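Local coordinates for NimC/NimA family protein (Clostridium acetobutylicum, PDB 2IG6), which binds flavin mononucleotide and is probably an oxidoreductase of the NimC/NimA family, related to pyridoxamine 5'-phosphate oxidases, at residues Val32-Thr37 with Val45-Ala50. Residues are numbered along the deposited sequence; the frame is centred on the assembly and turned at random. Where two conformers were deposited one is given.
With FMN (flavin mononucleotide), chain D.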
loop_
_atom_site.group_PDB
_atom_site.type_symbol
_atom_site.label_atom_id
_atom_site.label_comp_id
_atom_site.label_asym_id
_atom_site.label_seq_id
_atom_site.Cartn_x
_atom_site.Cartn_y
_atom_site.Cartn_z
ATOM N N VAL A 32 3.064 -1.943 -11.056
ATOM C CA VAL A 32 2.611 -0.982 -10.069
ATOM C C VAL A 32 2.893 -1.561 -8.688
ATOM O O VAL A 32 2.770 -2.780 -8.461
ATOM C CB VAL A 32 1.113 -0.590 -10.249
ATOM C CG1 VAL A 32 0.173 -1.763 -9.978
ATOM C CG2 VAL A 32 0.776 0.577 -9.356
ATOM N N PHE A 33 3.318 -0.697 -7.778
ATOM C CA PHE A 33 3.496 -1.090 -6.413
ATOM C C PHE A 33 2.983 0.052 -5.533
ATOM O O PHE A 33 2.609 1.125 -6.027
ATOM C CB PHE A 33 4.940 -1.501 -6.104
ATOM C CG PHE A 33 5.953 -0.448 -6.441
ATOM C CD1 PHE A 33 6.554 -0.427 -7.686
ATOM C CD2 PHE A 33 6.316 0.512 -5.494
ATOM C CE1 PHE A 33 7.511 0.559 -8.003
ATOM C CE2 PHE A 33 7.270 1.489 -5.794
ATOM C CZ PHE A 33 7.871 1.506 -7.039
ATOM N N TYR A 34 2.879 -0.216 -4.241
ATOM C CA TYR A 34 2.241 0.709 -3.316
ATOM C C TYR A 34 3.227 1.187 -2.257
ATOM O O TYR A 34 3.831 0.384 -1.553
ATOM C CB TYR A 34 0.991 0.072 -2.718
ATOM C CG TYR A 34 -0.030 -0.113 -3.820
ATOM C CD1 TYR A 34 0.041 -1.186 -4.701
ATOM C CD2 TYR A 34 -1.028 0.830 -4.019
ATOM C CE1 TYR A 34 -0.875 -1.320 -5.728
ATOM C CE2 TYR A 34 -1.937 0.703 -5.021
ATOM C CZ TYR A 34 -1.866 -0.377 -5.880
ATOM O OH TYR A 34 -2.790 -0.464 -6.907
ATOM N N LEU A 35 3.358 2.508 -2.164
ATOM C CA LEU A 35 4.310 3.155 -1.269
ATOM C C LEU A 35 3.571 3.726 -0.067
ATOM O O LEU A 35 2.657 4.569 -0.225
ATOM C CB LEU A 35 5.009 4.295 -1.988
ATOM C CG LEU A 35 5.919 5.157 -1.104
ATOM C CD1 LEU A 35 7.073 4.352 -0.618
ATOM C CD2 LEU A 35 6.377 6.396 -1.873
ATOM N N ALA A 36 3.904 3.214 1.111
ATOM C CA ALA A 36 3.303 3.702 2.343
ATOM C C ALA A 36 4.265 4.617 3.097
ATOM O O ALA A 36 5.442 4.295 3.287
ATOM C CB ALA A 36 2.868 2.546 3.235
ATOM N N THR A 37 3.733 5.772 3.497
ATOM C CA THR A 37 4.399 6.753 4.334
ATOM C C THR A 37 3.486 7.060 5.527
ATOM O O THR A 37 2.400 6.506 5.648
ATOM C CB THR A 37 4.621 8.080 3.563
ATOM O OG1 THR A 37 3.357 8.514 3.045
ATOM C CG2 THR A 37 5.530 7.864 2.395
ATOM N N VAL A 45 -0.947 5.800 1.673
ATOM C CA VAL A 45 -0.513 4.861 0.646
ATOM C C VAL A 45 -1.065 5.251 -0.706
ATOM O O VAL A 45 -2.201 5.737 -0.820
ATOM C CB VAL A 45 -0.877 3.388 1.020
ATOM C CG1 VAL A 45 -2.366 3.181 1.194
ATOM C CG2 VAL A 45 -0.319 2.388 0.010
ATOM N N ARG A 46 -0.252 5.036 -1.729
ATOM C CA ARG A 46 -0.619 5.382 -3.103
ATOM C C ARG A 46 0.184 4.520 -4.060
ATOM O O ARG A 46 1.241 4.026 -3.682
ATOM C CB ARG A 46 -0.375 6.872 -3.381
ATOM C CG ARG A 46 1.068 7.257 -3.677
ATOM C CD ARG A 46 1.894 7.268 -2.413
ATOM N NE ARG A 46 1.517 8.362 -1.530
ATOM C CZ ARG A 46 1.820 8.476 -0.236
ATOM N NH1 ARG A 46 2.482 7.532 0.409
ATOM N NH2 ARG A 46 1.482 9.568 0.408
ATOM N N PRO A 47 -0.318 4.335 -5.292
ATOM C CA PRO A 47 0.445 3.577 -6.283
ATOM C C PRO A 47 1.667 4.351 -6.786
ATOM O O PRO A 47 1.614 5.575 -6.987
ATOM C CB PRO A 47 -0.566 3.355 -7.411
ATOM C CG PRO A 47 -1.567 4.408 -7.277
ATOM C CD PRO A 47 -1.622 4.778 -5.827
ATOM N N PHE A 48 2.776 3.630 -6.920
ATOM C CA PHE A 48 4.008 4.107 -7.550
ATOM C C PHE A 48 4.351 3.113 -8.666
ATOM O O PHE A 48 3.868 1.984 -8.686
ATOM C CB PHE A 48 5.163 4.170 -6.527
ATOM C CG PHE A 48 5.441 5.552 -5.971
ATOM C CD1 PHE A 48 4.425 6.424 -5.627
ATOM C CD2 PHE A 48 6.751 5.970 -5.771
ATOM C CE1 PHE A 48 4.709 7.693 -5.116
ATOM C CE2 PHE A 48 7.030 7.197 -5.228
ATOM C CZ PHE A 48 6.018 8.082 -4.929
ATOM N N GLY A 49 5.190 3.497 -9.609
ATOM C CA GLY A 49 5.412 2.597 -10.735
ATOM C C GLY A 49 6.722 2.698 -11.478
ATOM O O GLY A 49 6.844 2.132 -12.541
ATOM N N ALA A 50 7.688 3.402 -10.927
ATOM C CA ALA A 50 8.962 3.600 -11.630
ATOM C C ALA A 50 10.012 3.219 -10.626
ATOM O O ALA A 50 9.940 3.627 -9.465
ATOM C CB ALA A 50 9.123 5.041 -12.070
HETATM N N1 FMN D . 3.709 9.188 -8.339
HETATM C C2 FMN D . 5.059 9.357 -8.084
HETATM O O2 FMN D . 5.411 10.366 -7.491
HETATM N N3 FMN D . 5.966 8.392 -8.467
HETATM C C4 FMN D . 5.572 7.274 -9.171
HETATM O O4 FMN D . 6.353 6.338 -9.354
HETATM C C4A FMN D . 4.207 7.098 -9.429
HETATM N N5 FMN D . 3.776 5.984 -10.137
HETATM C C5A FMN D . 2.423 5.806 -10.358
HETATM C C6 FMN D . 1.987 4.668 -11.036
HETATM C C7 FMN D . 0.632 4.485 -11.262
HETATM C C7M FMN D . 0.208 3.288 -12.054
HETATM C C8 FMN D . -0.281 5.444 -10.813
HETATM C C8M FMN D . -1.764 5.207 -10.877
HETATM C C9 FMN D . 0.138 6.583 -10.160
HETATM C C9A FMN D . 1.517 6.763 -9.912
HETATM N N10 FMN D . 1.945 7.894 -9.241
HETATM C C10 FMN D . 3.305 8.060 -9.008
HETATM C "C1'" FMN D . 1.045 9.032 -8.858
HETATM C "C2'" FMN D . 0.703 8.972 -7.363
HETATM O "O2'" FMN D . -0.036 7.791 -7.031
HETATM C "C3'" FMN D . -0.087 10.223 -7.024
HETATM O "O3'" FMN D . 0.600 11.399 -7.459
HETATM C "C4'" FMN D . -0.398 10.317 -5.531
HETATM O "O4'" FMN D . -1.441 11.250 -5.378
HETATM C "C5'" FMN D . 0.807 10.811 -4.729
HETATM O "O5'" FMN D . 0.650 10.635 -3.325
HETATM P P FMN D . 0.152 11.876 -2.430
HETATM O O1P FMN D . 0.058 11.474 -1.006
HETATM O O2P FMN D . -1.198 12.289 -2.971
HETATM O O3P FMN D . 1.112 13.037 -2.597
#
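L35 drops its CD2 methyl onto one face of the F48 ring, a CH-pi contact with the carbon 3.6 Å from the ring centroid. With CG of L35 opposite its own backbone N (chi1 173°), the second torsion turns CD2 over the ring. Across the other face of F48 lies the pyrimidine end of the flavin, with FMN C2 3.4 Å from F48 CE1, so the phenyl ring is sandwiched between strand and cofactor. F33 closes in beside it: its CE2 sits 3.5 Å from F48 CB, while F48 O lies over the face of the F33 ring and A50 O meets its edge. Beneath the side chains, F33 and F48 exchange two nearly straight backbone bonds, and L35 N donates to R46 O.

This is the antiparallel hairpin of strands 33-39 and 42-48, part of the FMN-binding split-barrel fold, as in pyridoxamine 5'-phosphate oxidases. The second strand offers R46 and P47 to the cofactor, and the loop after it G49. The R46 chain bends at chi2 and chi3, bringing NE to FMN O5' and NH2 to phosphate oxygen O1P (2.8 Å). NH1 turns back to the first strand, bonding T37 OG1 (2.9 Å) nearly in the guanidinium plane and L35 O from above the carbonyl plane; Q71, on helix 67-74, takes bonds from both T37 OG1 and R46 NH2. Beyond this phosphate grip, P47 O accepts from the ribityl O2', and G49 N donates to FMN O4 (3.1 Å).

On the Y34, A36, V45 and P47 side only the A36/V45 pair is loose, with CB atoms 4.4 Å apart, and the second subunit packs over this face, its own Y34 stacking on this one. Solvent reaches the other end, where G49 is exposed and V32 partly so.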